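PDB 6OYC: glycosylation Associate Protein 3 from Streptococcus agalactiae serotype V, which probably acts with its Gap partners, as a lectin-like accessory Sec component, in the glycosylation and secretion of a bacterial surface glycoprotein. Local coordinates for residues S40-T45 and T120-N125; E159-L164 and Q187-L192; N165-E170 and N225-G230. All coordinates share one frame; numbering follows the deposited sequence.

Interaction 1: S40-T45 and T120-N125; sequences STNLYT and TISLIN
Leu43 and Leu123 face each other at a beta bulge, where strand 41-45 puts two residues, Leu43 and Tyr44, against the single Leu123 of strand 120-125. Leu43 N donates to Leu123 O (2.9 Å), and Leu123 N returns a bond to Tyr44 O (2.9 Å). The near-helical backbone of Leu43 (psi -30°) accommodates the extra residue and turns its side chain over the neighbouring strand. Beyond the bulge, Thr41 and Asn125 form an ordinary antiparallel hydrogen-bonded pair, with Asn125 N 3.0 Å from Thr41 O.

The tight part is apolar. With CG set beside its backbone N (chi1 -59°), Leu43 lays CD1 obliquely against Asn125 CB at 3.6 Å, while Leu123 CG lies 4.4 Å from the same methyl. Leucine suits this spot because its branched end can meet Asn125 CB, Leu123 and the aromatic residues behind in one apolar cluster. Asn125 lends only its CB here; its OD1 takes a hydrogen bond from Cys128 N.

The other face is the more solvent-accessible: Asn42, Thr45 and Ile124 are partly exposed, though Ser122 among them is buried. Apart from Ile124, its residues are short and polar. Thr45 OG1 and Ser122 OG share a short hydrogen bond of 2.6 Å, and Asn42 ND2 also donates to Thr45 OG1 (2.9 Å). Asn42 OD1 lies 3.1 Å from Ser122 OG, a second possible acceptor for the serine proton. Alongside, Thr45 CG2 rests on Thr120 CB.

Strand 41-47 is an outermost strand of a four-stranded antiparallel sheet, and strand 118-125 lies between it and strand 84-91. Behind the apolar face, Leu43 and Leu123 meet Trp9 and strand 130-140 at Phe131 and Phe133, an arrangement consistent with the beta sandwich of galactose-binding-like domains.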
ATOM      1  N   SER C  40     -11.495  16.825  22.139  1.00 64.76           N
ATOM      2  CA  SER C  40     -12.050  16.572  20.810  1.00 70.71           C
ATOM      3  C   SER C  40     -11.280  17.450  19.832  1.00 65.76           C
ATOM      4  O   SER C  40     -11.509  18.658  19.759  1.00 74.83           O
ATOM      5  CB  SER C  40     -13.550  16.840  20.745  1.00 69.36           C
ATOM      6  OG  SER C  40     -14.151  16.027  19.745  1.00 68.23           O
ATOM      7  N   THR C  41     -10.362  16.836  19.106  1.00 60.14           N
ATOM      8  CA  THR C  41      -9.557  17.518  18.110  1.00 56.90           C
ATOM      9  C   THR C  41      -9.818  16.887  16.753  1.00 59.09           C
ATOM     10  O   THR C  41      -9.839  15.655  16.623  1.00 54.63           O
ATOM     11  CB  THR C  41      -8.068  17.429  18.440  1.00 59.90           C
ATOM     12  OG1 THR C  41      -7.864  17.681  19.837  1.00 66.33           O
ATOM     13  CG2 THR C  41      -7.267  18.439  17.595  1.00 57.97           C
ATOM     14  N   ASN C  42     -10.037  17.730  15.754  1.00 56.50           N
ATOM     15  CA  ASN C  42     -10.053  17.280  14.370  1.00 49.63           C
ATOM     16  C   ASN C  42      -8.591  17.166  13.964  1.00 46.80           C
ATOM     17  O   ASN C  42      -7.926  18.174  13.734  1.00 47.53           O
ATOM     18  CB  ASN C  42     -10.827  18.259  13.495  1.00 47.53           C
ATOM     19  CG  ASN C  42     -11.136  17.701  12.122  1.00 50.00           C
ATOM     20  OD1 ASN C  42     -12.284  17.399  11.799  1.00 47.91           O
ATOM     21  ND2 ASN C  42     -10.106  17.565  11.301  1.00 52.46           N
ATOM     22  N   LEU C  43      -8.068  15.932  13.928  1.00 45.95           N
ATOM     23  CA  LEU C  43      -6.639  15.737  13.693  1.00 39.92           C
ATOM     24  C   LEU C  43      -6.282  15.859  12.226  1.00 41.85           C
ATOM     25  O   LEU C  43      -5.156  16.252  11.897  1.00 38.25           O
ATOM     26  CB  LEU C  43      -6.185  14.363  14.185  1.00 39.86           C
ATOM     27  CG  LEU C  43      -6.395  14.030  15.656  1.00 48.10           C
ATOM     28  CD1 LEU C  43      -6.455  12.522  15.829  1.00 48.82           C
ATOM     29  CD2 LEU C  43      -5.283  14.639  16.521  1.00 48.51           C
ATOM     30  N   TYR C  44      -7.217  15.510  11.342  1.00 37.52           N
ATOM     31  CA  TYR C  44      -6.935  15.504   9.919  1.00 37.91           C
ATOM     32  C   TYR C  44      -8.241  15.335   9.161  1.00 37.07           C
ATOM     33  O   TYR C  44      -9.125  14.593   9.601  1.00 34.31           O
ATOM     34  CB  TYR C  44      -5.945  14.383   9.554  1.00 36.57           C
ATOM     35  CG  TYR C  44      -5.457  14.550   8.149  1.00 39.35           C
ATOM     36  CD1 TYR C  44      -4.521  15.529   7.835  1.00 39.75           C
ATOM     37  CD2 TYR C  44      -5.982  13.781   7.114  1.00 37.29           C
ATOM     38  CE1 TYR C  44      -4.102  15.721   6.535  1.00 42.95           C
ATOM     39  CE2 TYR C  44      -5.554  13.954   5.807  1.00 39.49           C
ATOM     40  CZ  TYR C  44      -4.609  14.925   5.524  1.00 42.22           C
ATOM     41  OH  TYR C  44      -4.191  15.125   4.230  1.00 45.69           O
ATOM     42  N   THR C  45      -8.347  16.004   8.015  1.00 36.69           N
ATOM     43  CA  THR C  45      -9.530  15.907   7.168  1.00 35.83           C
ATOM     44  C   THR C  45      -9.118  15.678   5.720  1.00 34.13           C
ATOM     45  O   THR C  45      -8.315  16.438   5.167  1.00 33.79           O
ATOM     46  CB  THR C  45     -10.405  17.167   7.276  1.00 31.68           C
ATOM     47  OG1 THR C  45     -10.983  17.225   8.583  1.00 35.79           O
ATOM     48  CG2 THR C  45     -11.553  17.121   6.256  1.00 30.49           C
ATOM     49  N   THR C 120     -16.321  14.785   3.133  1.00 27.44           N
ATOM     50  CA  THR C 120     -15.033  14.810   3.803  1.00 29.13           C
ATOM     51  C   THR C 120     -14.976  13.645   4.773  1.00 29.85           C
ATOM     52  O   THR C 120     -16.002  13.133   5.213  1.00 31.24           O
ATOM     53  CB  THR C 120     -14.807  16.105   4.594  1.00 28.22           C
ATOM     54  OG1 THR C 120     -15.766  16.161   5.651  1.00 30.86           O
ATOM     55  CG2 THR C 120     -14.933  17.357   3.698  1.00 24.67           C
ATOM     56  N   ILE C 121     -13.764  13.246   5.139  1.00 32.64           N
ATOM     57  CA  ILE C 121     -13.570  12.260   6.196  1.00 30.76           C
ATOM     58  C   ILE C 121     -12.566  12.839   7.173  1.00 31.93           C
ATOM     59  O   ILE C 121     -11.516  13.334   6.756  1.00 31.79           O
ATOM     60  CB  ILE C 121     -13.091  10.904   5.645  1.00 27.98           C
ATOM     61  CG1 ILE C 121     -14.115  10.346   4.649  1.00 30.07           C
ATOM     62  CG2 ILE C 121     -12.883   9.950   6.774  1.00 28.26           C
ATOM     63  CD1 ILE C 121     -13.647   9.100   3.883  1.00 28.87           C
ATOM     64  N   SER C 122     -12.893  12.795   8.464  1.00 33.74           N
ATOM     65  CA  SER C 122     -12.075  13.404   9.503  1.00 32.19           C
ATOM     66  C   SER C 122     -11.698  12.379  10.558  1.00 36.10           C
ATOM     67  O   SER C 122     -12.554  11.636  11.050  1.00 33.83           O
ATOM     68  CB  SER C 122     -12.804  14.572  10.168  1.00 32.39           C
ATOM     69  OG  SER C 122     -12.904  15.660   9.284  1.00 32.79           O
ATOM     70  N   LEU C 123     -10.412  12.339  10.888  1.00 38.72           N
ATOM     71  CA  LEU C 123      -9.924  11.624  12.057  1.00 40.08           C
ATOM     72  C   LEU C 123     -10.142  12.505  13.277  1.00 43.28           C
ATOM     73  O   LEU C 123      -9.724  13.669  13.289  1.00 42.88           O
ATOM     74  CB  LEU C 123      -8.440  11.316  11.891  1.00 39.02           C
ATOM     75  CG  LEU C 123      -7.784  10.068  12.456  1.00 46.17           C
ATOM     76  CD1 LEU C 123      -8.423   8.824  11.846  1.00 42.02           C
ATOM     77  CD2 LEU C 123      -6.269  10.112  12.152  1.00 40.76           C
ATOM     78  N   ILE C 124     -10.807  11.972  14.295  1.00 44.86           N
ATOM     79  CA  ILE C 124     -11.139  12.758  15.477  1.00 49.19           C
ATOM     80  C   ILE C 124     -10.594  12.068  16.723  1.00 50.83           C
ATOM     81  O   ILE C 124     -10.868  10.885  16.959  1.00 53.31           O
ATOM     82  CB  ILE C 124     -12.650  13.003  15.585  1.00 51.40           C
ATOM     83  CG1 ILE C 124     -13.139  13.708  14.321  1.00 48.49           C
ATOM     84  CG2 ILE C 124     -12.950  13.844  16.805  1.00 54.31           C
ATOM     85  CD1 ILE C 124     -14.596  14.042  14.328  1.00 43.56           C
ATOM     86  N   ASN C 125      -9.817  12.817  17.508  1.00 58.34           N
ATOM     87  CA  ASN C 125      -9.254  12.343  18.768  1.00 63.74           C
ATOM     88  C   ASN C 125     -10.235  12.639  19.894  1.00 64.82           C
ATOM     89  O   ASN C 125     -10.641  13.794  20.079  1.00 60.85           O
ATOM     90  CB  ASN C 125      -7.907  13.018  19.049  1.00 60.76           C
ATOM     91  CG  ASN C 125      -7.217  12.466  20.294  1.00 63.42           C
ATOM     92  OD1 ASN C 125      -7.326  11.281  20.600  1.00 67.66           O
ATOM     93  ND2 ASN C 125      -6.503  13.325  21.012  1.00 63.85           N
TER

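Interaction 2: E159-L164 and Q187-L192; sequences EHQDVL and QQKVEL
Leu164 and Glu191 supply one of two apolar touches between these segments: Leu164 CD1 lies 3.8 Å from Glu191 CG, the side chains crossing at about a right angle. Leu164 holds CG anti to its N (chi1 176°), which brings CD1 round to the glutamate although its CB starts off away from it. In the other touch, the aliphatic stem of Lys189 appears to run alongside Val163, with Lys189 CE 3.7 Å from Val163 CB, but its exact placing is uncertain.

Polar contacts across the gap are poorly defined. The ammonium of Lys189 is modelled too close to Val163 O for its position to be trusted, so its separation from the carboxylate of Asp162 suggests at most a loose attraction between opposite charges. Gln161, extended beyond CG, appears to direct NE2 to Val163 O, though the place of that oxygen is less certain; its OE1 accepts from Glu158 N.

The segments begin neighbouring parallel strands of a beta-alpha-beta unit, but Glu191 makes its backbone bonds to Asn165 and Leu167, farther along strand 163-168. The chemistry implies a small surface contact, resting mainly on aliphatic parts of Leu164, Glu191, Val163 and Lys189, while the carboxylate of Glu191 is satisfied by Thr156 N.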
ATOM      1  N   GLU C 159       9.239 -32.453  -4.732  1.00 84.21           N
ATOM      2  CA  GLU C 159      10.442 -33.086  -5.252  1.00 86.66           C
ATOM      3  C   GLU C 159      10.321 -33.288  -6.758  1.00 89.63           C
ATOM      4  O   GLU C 159       9.219 -33.382  -7.312  1.00 87.17           O
ATOM      5  CB  GLU C 159      10.701 -34.422  -4.554  1.00 90.01           C
ATOM      6  CG  GLU C 159      12.178 -34.751  -4.373  1.00 89.83           C
ATOM      7  CD  GLU C 159      12.413 -36.203  -3.991  1.00 98.16           C
ATOM      8  OE1 GLU C 159      13.432 -36.782  -4.426  1.00 98.17           O
ATOM      9  OE2 GLU C 159      11.578 -36.767  -3.253  1.00100.04           O
ATOM     10  N   HIS C 160      11.480 -33.334  -7.421  1.00 89.15           N
ATOM     11  CA  HIS C 160      11.601 -33.423  -8.875  1.00 89.16           C
ATOM     12  C   HIS C 160      11.100 -32.164  -9.581  1.00 86.68           C
ATOM     13  O   HIS C 160      10.878 -32.183 -10.797  1.00 86.91           O
ATOM     14  CB  HIS C 160      10.882 -34.660  -9.441  1.00 95.61           C
ATOM     15  CG  HIS C 160      11.110 -35.920  -8.658  1.00 97.65           C
ATOM     16  ND1 HIS C 160      12.328 -36.244  -8.099  1.00 94.52           N
ATOM     17  CD2 HIS C 160      10.270 -36.937  -8.346  1.00 97.80           C
ATOM     18  CE1 HIS C 160      12.228 -37.404  -7.473  1.00 97.57           C
ATOM     19  NE2 HIS C 160      10.990 -37.845  -7.607  1.00103.31           N
ATOM     20  N   GLN C 161      10.909 -31.070  -8.842  1.00 84.69           N
ATOM     21  CA  GLN C 161      10.550 -29.791  -9.438  1.00 75.47           C
ATOM     22  C   GLN C 161      11.807 -29.077  -9.916  1.00 70.60           C
ATOM     23  O   GLN C 161      12.771 -28.923  -9.158  1.00 69.47           O
ATOM     24  CB  GLN C 161       9.799 -28.922  -8.431  1.00 71.67           C
ATOM     25  CG  GLN C 161       8.740 -28.024  -9.046  1.00 71.64           C
ATOM     26  CD  GLN C 161       7.976 -27.213  -8.011  1.00 67.55           C
ATOM     27  OE1 GLN C 161       7.518 -27.744  -6.994  1.00 65.12           O
ATOM     28  NE2 GLN C 161       7.832 -25.916  -8.271  1.00 61.90           N
ATOM     29  N   ASP C 162      11.802 -28.644 -11.176  1.00 70.64           N
ATOM     30  CA  ASP C 162      12.956 -27.962 -11.751  1.00 71.19           C
ATOM     31  C   ASP C 162      12.880 -26.445 -11.616  1.00 66.01           C
ATOM     32  O   ASP C 162      13.917 -25.791 -11.446  1.00 62.82           O
ATOM     33  CB  ASP C 162      13.107 -28.342 -13.230  1.00 69.30           C
ATOM     34  CG  ASP C 162      11.909 -27.913 -14.077  1.00 80.81           C
ATOM     35  OD1 ASP C 162      12.118 -27.602 -15.273  1.00 83.74           O
ATOM     36  OD2 ASP C 162      10.764 -27.886 -13.560  1.00 85.94           O
ATOM     37  N   VAL C 163      11.686 -25.864 -11.684  1.00 67.72           N
ATOM     38  CA  VAL C 163      11.509 -24.420 -11.629  1.00 63.58           C
ATOM     39  C   VAL C 163      10.554 -24.090 -10.491  1.00 60.68           C
ATOM     40  O   VAL C 163       9.534 -24.766 -10.301  1.00 58.13           O
ATOM     41  CB  VAL C 163      10.980 -23.863 -12.970  1.00 63.11           C
ATOM     42  CG1 VAL C 163      10.977 -22.346 -12.966  1.00 56.23           C
ATOM     43  CG2 VAL C 163      11.808 -24.388 -14.132  1.00 65.30           C
ATOM     44  N   LEU C 164      10.900 -23.069  -9.718  1.00 50.46           N
ATOM     45  CA  LEU C 164       9.959 -22.409  -8.827  1.00 55.46           C
ATOM     46  C   LEU C 164       9.740 -20.986  -9.330  1.00 51.76           C
ATOM     47  O   LEU C 164      10.696 -20.203  -9.439  1.00 48.30           O
ATOM     48  CB  LEU C 164      10.456 -22.399  -7.385  1.00 54.21           C
ATOM     49  CG  LEU C 164       9.510 -21.626  -6.479  1.00 52.86           C
ATOM     50  CD1 LEU C 164       8.140 -22.296  -6.432  1.00 54.27           C
ATOM     51  CD2 LEU C 164      10.110 -21.472  -5.093  1.00 56.79           C
ATOM     52  N   GLN C 187       0.267 -17.767 -17.780  1.00 85.75           N
ATOM     53  CA  GLN C 187       0.896 -18.562 -18.817  1.00 83.57           C
ATOM     54  C   GLN C 187       1.942 -19.488 -18.207  1.00 76.18           C
ATOM     55  O   GLN C 187       2.763 -20.042 -18.949  1.00 69.72           O
ATOM     56  CB  GLN C 187       1.554 -17.662 -19.890  1.00 85.19           C
ATOM     57  CG  GLN C 187       0.563 -16.931 -20.808  1.00 85.81           C
ATOM     58  CD  GLN C 187       1.246 -16.134 -21.916  1.00 88.63           C
ATOM     59  OE1 GLN C 187       1.050 -14.920 -22.038  1.00 88.92           O
ATOM     60  NE2 GLN C 187       2.046 -16.814 -22.732  1.00 90.35           N
ATOM     61  N   GLN C 188       1.938 -19.669 -16.882  1.00 75.08           N
ATOM     62  CA  GLN C 188       2.905 -20.519 -16.198  1.00 74.12           C
ATOM     63  C   GLN C 188       2.306 -21.088 -14.918  1.00 67.27           C
ATOM     64  O   GLN C 188       1.207 -20.724 -14.496  1.00 73.02           O
ATOM     65  CB  GLN C 188       4.185 -19.757 -15.836  1.00 77.35           C
ATOM     66  CG  GLN C 188       5.037 -19.311 -16.986  1.00 77.09           C
ATOM     67  CD  GLN C 188       5.657 -17.972 -16.708  1.00 79.50           C
ATOM     68  OE1 GLN C 188       5.037 -16.932 -16.941  1.00 79.28           O
ATOM     69  NE2 GLN C 188       6.882 -17.982 -16.186  1.00 73.32           N
ATOM     70  N   LYS C 189       3.057 -22.010 -14.326  1.00 69.48           N
ATOM     71  CA  LYS C 189       2.927 -22.411 -12.932  1.00 74.53           C
ATOM     72  C   LYS C 189       3.556 -21.345 -12.035  1.00 72.78           C
ATOM     73  O   LYS C 189       4.558 -20.723 -12.403  1.00 72.66           O
ATOM     74  CB  LYS C 189       3.640 -23.755 -12.727  1.00 73.16           C
ATOM     75  CG  LYS C 189       5.168 -23.615 -12.768  1.00 77.21           C
ATOM     76  CD  LYS C 189       5.895 -24.934 -12.920  1.00 82.91           C
ATOM     77  CE  LYS C 189       7.376 -24.734 -12.669  1.00 79.59           C
ATOM     78  NZ  LYS C 189       7.841 -25.581 -11.542  1.00 72.07           N
ATOM     79  N   VAL C 190       2.973 -21.130 -10.851  1.00 68.57           N
ATOM     80  CA  VAL C 190       3.466 -20.081  -9.963  1.00 58.45           C
ATOM     81  C   VAL C 190       3.008 -20.339  -8.532  1.00 59.67           C
ATOM     82  O   VAL C 190       1.981 -20.982  -8.293  1.00 61.06           O
ATOM     83  CB  VAL C 190       3.004 -18.684 -10.450  1.00 60.60           C
ATOM     84  CG1 VAL C 190       1.612 -18.357  -9.939  1.00 64.74           C
ATOM     85  CG2 VAL C 190       4.007 -17.636 -10.047  1.00 58.26           C
ATOM     86  N   GLU C 191       3.778 -19.818  -7.575  1.00 55.93           N
ATOM     87  CA  GLU C 191       3.407 -19.752  -6.166  1.00 54.72           C
ATOM     88  C   GLU C 191       3.253 -18.284  -5.768  1.00 53.87           C
ATOM     89  O   GLU C 191       4.186 -17.490  -5.935  1.00 50.76           O
ATOM     90  CB  GLU C 191       4.466 -20.423  -5.286  1.00 57.49           C
ATOM     91  CG  GLU C 191       4.535 -21.937  -5.393  1.00 59.66           C
ATOM     92  CD  GLU C 191       3.415 -22.613  -4.629  1.00 67.09           C
ATOM     93  OE1 GLU C 191       3.362 -22.443  -3.385  1.00 65.32           O
ATOM     94  OE2 GLU C 191       2.582 -23.295  -5.279  1.00 63.04           O
ATOM     95  N   LEU C 192       2.084 -17.930  -5.236  1.00 49.48           N
ATOM     96  CA  LEU C 192       1.813 -16.565  -4.808  1.00 51.43           C
ATOM     97  C   LEU C 192       2.235 -16.352  -3.363  1.00 52.32           C
ATOM     98  O   LEU C 192       1.898 -17.153  -2.484  1.00 52.69           O
ATOM     99  CB  LEU C 192       0.332 -16.229  -4.957  1.00 49.87           C
ATOM    100  CG  LEU C 192      -0.314 -16.640  -6.270  1.00 52.52           C
ATOM    101  CD1 LEU C 192      -1.776 -16.224  -6.275  1.00 62.64           C
ATOM    102  CD2 LEU C 192       0.421 -16.011  -7.410  1.00 49.43           C
TER

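Interaction 3: N165-E170 and N225-G230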
ATOM      1  N   ASN C 165       8.494 -20.664  -9.652  1.00 51.89           N
ATOM      2  CA  ASN C 165       8.115 -19.322 -10.078  1.00 52.51           C
ATOM      3  C   ASN C 165       7.362 -18.667  -8.926  1.00 49.38           C
ATOM      4  O   ASN C 165       6.240 -19.061  -8.601  1.00 50.98           O
ATOM      5  CB  ASN C 165       7.291 -19.369 -11.358  1.00 50.48           C
ATOM      6  CG  ASN C 165       8.096 -19.883 -12.539  1.00 54.98           C
ATOM      7  OD1 ASN C 165       9.218 -19.427 -12.786  1.00 48.06           O
ATOM      8  ND2 ASN C 165       7.532 -20.846 -13.265  1.00 57.87           N
ATOM      9  N   LEU C 166       8.007 -17.701  -8.288  1.00 47.70           N
ATOM     10  CA  LEU C 166       7.468 -17.007  -7.127  1.00 49.42           C
ATOM     11  C   LEU C 166       6.874 -15.685  -7.596  1.00 45.00           C
ATOM     12  O   LEU C 166       7.601 -14.811  -8.073  1.00 43.33           O
ATOM     13  CB  LEU C 166       8.573 -16.770  -6.102  1.00 48.18           C
ATOM     14  CG  LEU C 166       8.290 -17.175  -4.666  1.00 53.43           C
ATOM     15  CD1 LEU C 166       7.788 -18.619  -4.622  1.00 55.62           C
ATOM     16  CD2 LEU C 166       9.548 -17.011  -3.840  1.00 51.48           C
ATOM     17  N   LEU C 167       5.562 -15.539  -7.477  1.00 45.05           N
ATOM     18  CA  LEU C 167       4.885 -14.300  -7.849  1.00 46.80           C
ATOM     19  C   LEU C 167       4.669 -13.457  -6.596  1.00 42.63           C
ATOM     20  O   LEU C 167       3.867 -13.813  -5.725  1.00 40.20           O
ATOM     21  CB  LEU C 167       3.554 -14.562  -8.548  1.00 43.48           C
ATOM     22  CG  LEU C 167       2.898 -13.236  -8.936  1.00 45.54           C
ATOM     23  CD1 LEU C 167       3.799 -12.504  -9.915  1.00 42.80           C
ATOM     24  CD2 LEU C 167       1.524 -13.442  -9.537  1.00 46.55           C
ATOM     25  N   LEU C 168       5.376 -12.336  -6.522  1.00 42.33           N
ATOM     26  CA  LEU C 168       5.250 -11.407  -5.404  1.00 42.14           C
ATOM     27  C   LEU C 168       3.978 -10.590  -5.612  1.00 42.59           C
ATOM     28  O   LEU C 168       3.887  -9.807  -6.563  1.00 41.68           O
ATOM     29  CB  LEU C 168       6.488 -10.518  -5.319  1.00 39.83           C
ATOM     30  CG  LEU C 168       7.656 -10.891  -4.393  1.00 46.33           C
ATOM     31  CD1 LEU C 168       7.968 -12.371  -4.444  1.00 46.39           C
ATOM     32  CD2 LEU C 168       8.912 -10.072  -4.711  1.00 39.54           C
ATOM     33  N   VAL C 169       2.991 -10.779  -4.745  1.00 41.12           N
ATOM     34  CA  VAL C 169       1.680 -10.159  -4.894  1.00 40.90           C
ATOM     35  C   VAL C 169       1.633  -8.935  -3.980  1.00 44.74           C
ATOM     36  O   VAL C 169       1.902  -9.042  -2.776  1.00 46.28           O
ATOM     37  CB  VAL C 169       0.554 -11.154  -4.559  1.00 44.30           C
ATOM     38  CG1 VAL C 169      -0.798 -10.475  -4.611  1.00 44.53           C
ATOM     39  CG2 VAL C 169       0.600 -12.358  -5.505  1.00 42.73           C
ATOM     40  N   GLU C 170       1.323  -7.766  -4.554  1.00 42.09           N
ATOM     41  CA  GLU C 170       1.199  -6.548  -3.762  1.00 44.38           C
ATOM     42  C   GLU C 170       0.189  -6.776  -2.645  1.00 48.84           C
ATOM     43  O   GLU C 170      -0.844  -7.422  -2.846  1.00 48.97           O
ATOM     44  CB  GLU C 170       0.761  -5.361  -4.635  1.00 42.51           C
ATOM     45  CG  GLU C 170       1.680  -5.006  -5.807  1.00 36.77           C
ATOM     46  CD  GLU C 170       3.082  -4.569  -5.375  1.00 40.57           C
ATOM     47  OE1 GLU C 170       4.044  -4.838  -6.124  1.00 38.45           O
ATOM     48  OE2 GLU C 170       3.233  -3.957  -4.290  1.00 41.81           O
ATOM     49  N   ASN C 225      12.665 -18.259  -9.952  1.00 48.25           N
ATOM     50  CA  ASN C 225      12.399 -16.961 -10.548  1.00 46.69           C
ATOM     51  C   ASN C 225      11.453 -16.195  -9.632  1.00 46.55           C
ATOM     52  O   ASN C 225      10.443 -16.742  -9.171  1.00 46.38           O
ATOM     53  CB  ASN C 225      11.794 -17.106 -11.941  1.00 44.74           C
ATOM     54  CG  ASN C 225      12.674 -17.896 -12.874  1.00 47.35           C
ATOM     55  OD1 ASN C 225      13.768 -17.462 -13.228  1.00 49.59           O
ATOM     56  ND2 ASN C 225      12.192 -19.060 -13.297  1.00 49.01           N
ATOM     57  N   VAL C 226      11.794 -14.947  -9.343  1.00 44.12           N
ATOM     58  CA  VAL C 226      10.948 -14.072  -8.541  1.00 41.23           C
ATOM     59  C   VAL C 226      10.376 -13.019  -9.485  1.00 40.47           C
ATOM     60  O   VAL C 226      11.124 -12.208 -10.049  1.00 37.60           O
ATOM     61  CB  VAL C 226      11.723 -13.451  -7.374  1.00 41.74           C
ATOM     62  CG1 VAL C 226      10.830 -12.524  -6.583  1.00 40.06           C
ATOM     63  CG2 VAL C 226      12.273 -14.559  -6.469  1.00 41.40           C
ATOM     64  N   ILE C 227       9.054 -13.081  -9.695  1.00 41.07           N
ATOM     65  CA  ILE C 227       8.315 -12.219 -10.615  1.00 38.46           C
ATOM     66  C   ILE C 227       7.518 -11.189  -9.822  1.00 42.85           C
ATOM     67  O   ILE C 227       6.859 -11.527  -8.828  1.00 41.48           O
ATOM     68  CB  ILE C 227       7.361 -13.040 -11.501  1.00 44.48           C
ATOM     69  CG1 ILE C 227       8.122 -14.132 -12.254  1.00 48.01           C
ATOM     70  CG2 ILE C 227       6.585 -12.138 -12.455  1.00 41.15           C
ATOM     71  CD1 ILE C 227       7.504 -15.496 -12.080  1.00 45.38           C
ATOM     72  N   ALA C 228       7.545  -9.937 -10.286  1.00 44.67           N
ATOM     73  CA  ALA C 228       6.728  -8.879  -9.703  1.00 40.87           C
ATOM     74  C   ALA C 228       6.168  -7.974 -10.796  1.00 40.57           C
ATOM     75  O   ALA C 228       6.659  -7.952 -11.926  1.00 40.17           O
ATOM     76  CB  ALA C 228       7.526  -8.052  -8.703  1.00 41.18           C
ATOM     77  N   TYR C 229       5.129  -7.212 -10.429  1.00 41.29           N
ATOM     78  CA  TYR C 229       4.412  -6.327 -11.344  1.00 37.85           C
ATOM     79  C   TYR C 229       4.109  -4.937 -10.784  1.00 40.68           C
ATOM     80  O   TYR C 229       3.624  -4.088 -11.542  1.00 40.31           O
ATOM     81  CB  TYR C 229       3.081  -6.968 -11.757  1.00 37.60           C
ATOM     82  CG  TYR C 229       2.180  -7.191 -10.579  1.00 40.77           C
ATOM     83  CD1 TYR C 229       2.270  -8.362  -9.825  1.00 40.51           C
ATOM     84  CD2 TYR C 229       1.257  -6.222 -10.190  1.00 38.19           C
ATOM     85  CE1 TYR C 229       1.457  -8.566  -8.736  1.00 39.88           C
ATOM     86  CE2 TYR C 229       0.444  -6.419  -9.096  1.00 39.62           C
ATOM     87  CZ  TYR C 229       0.545  -7.593  -8.374  1.00 42.14           C
ATOM     88  OH  TYR C 229      -0.264  -7.791  -7.275  1.00 42.25           O
ATOM     89  N   GLY C 230       4.325  -4.692  -9.484  1.00 39.85           N
ATOM     90  CA  GLY C 230       4.042  -3.409  -8.875  1.00 36.81           C
ATOM     91  C   GLY C 230       5.251  -2.915  -8.101  1.00 37.35           C
ATOM     92  O   GLY C 230       6.274  -3.595  -8.019  1.00 36.96           O
TER
HETATM   93  O   HOH W   1       4.552  -7.026  -7.464  1.00 37.68           O
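From Asn165 to Leu167 and Asn225 to Ile227 the backbones run parallel, their axes 4.7 Å apart and 23° from alignment, with nearly straight bonds such as Leu166 N to Asn225 O (2.8 Å). These are neighbouring strands of a parallel alpha/beta domain whose sheet has the flavodoxin-like strand order 2-1-3-4-5.

Asn165 and Asn225 point the same way with almost coplanar amides, 18° apart, and Asn225 ND2 donates to Asn165 OD1 (3.0 Å). Asn165 ND2 turns to Lys189 O, so this one amide links strand 223-227 to the loop leading into strand 191-193. On the same face Leu167 CD1 packs on Ile227 CG2 (3.8 Å). On the opposite face lie Leu166 and Val226; just beyond, Leu168 reaches Val226, both CD1 and CD2 3.6 Å from Val226 CG1. Helix 231-243 covers Leu168 and Val226 with Ala236 and Ala237, small residues that allow a close approach.

Past the strands the chains diverge toward helices for which Glu170 and Gly230 occupy the N-cap positions. Tyr229 lies between them. Its CG sits between backbone N and carbonyl carbon (chi1 62°), bringing the ring alongside residues 168-170, which meet it obliquely, with Leu167 CD1 at its edge. The hydroxyl accepts from Glu170 N (3.2 Å) and also bonds Asp173 OD2. Glu170 OE1 takes a bond from Gly233 N in the first turn of helix 231-243. A water rests over one face of the Tyr229 ring, offset toward its rim, accepting from Tyr229 N and donating to Leu168 O and, at 2.6 Å, to Glu170 OE1.

Interactions 2 and 3 share strand 163-168 and belong to one parallel sheet; their centres are 13 Å apart. Asn165 O probably accepts from Glu191 N, and Leu164 O from Asn225 N, so each contact reaches into the other. Interaction 3 is the buried heart of that sheet, with straight backbone bonds, aliphatic packing and a few satisfied polar groups, whereas interaction 2 lies at its surface, lacks backbone pairing and relies on a few side-chain touches. Interaction 1 stands apart, its centre about 37 Å from that of interaction 3, on the far side of the chain's centre in an antiparallel domain. Partly buried, it combines an apolar face with a more polar one, where hydroxyl and amide groups sit beside Ile124.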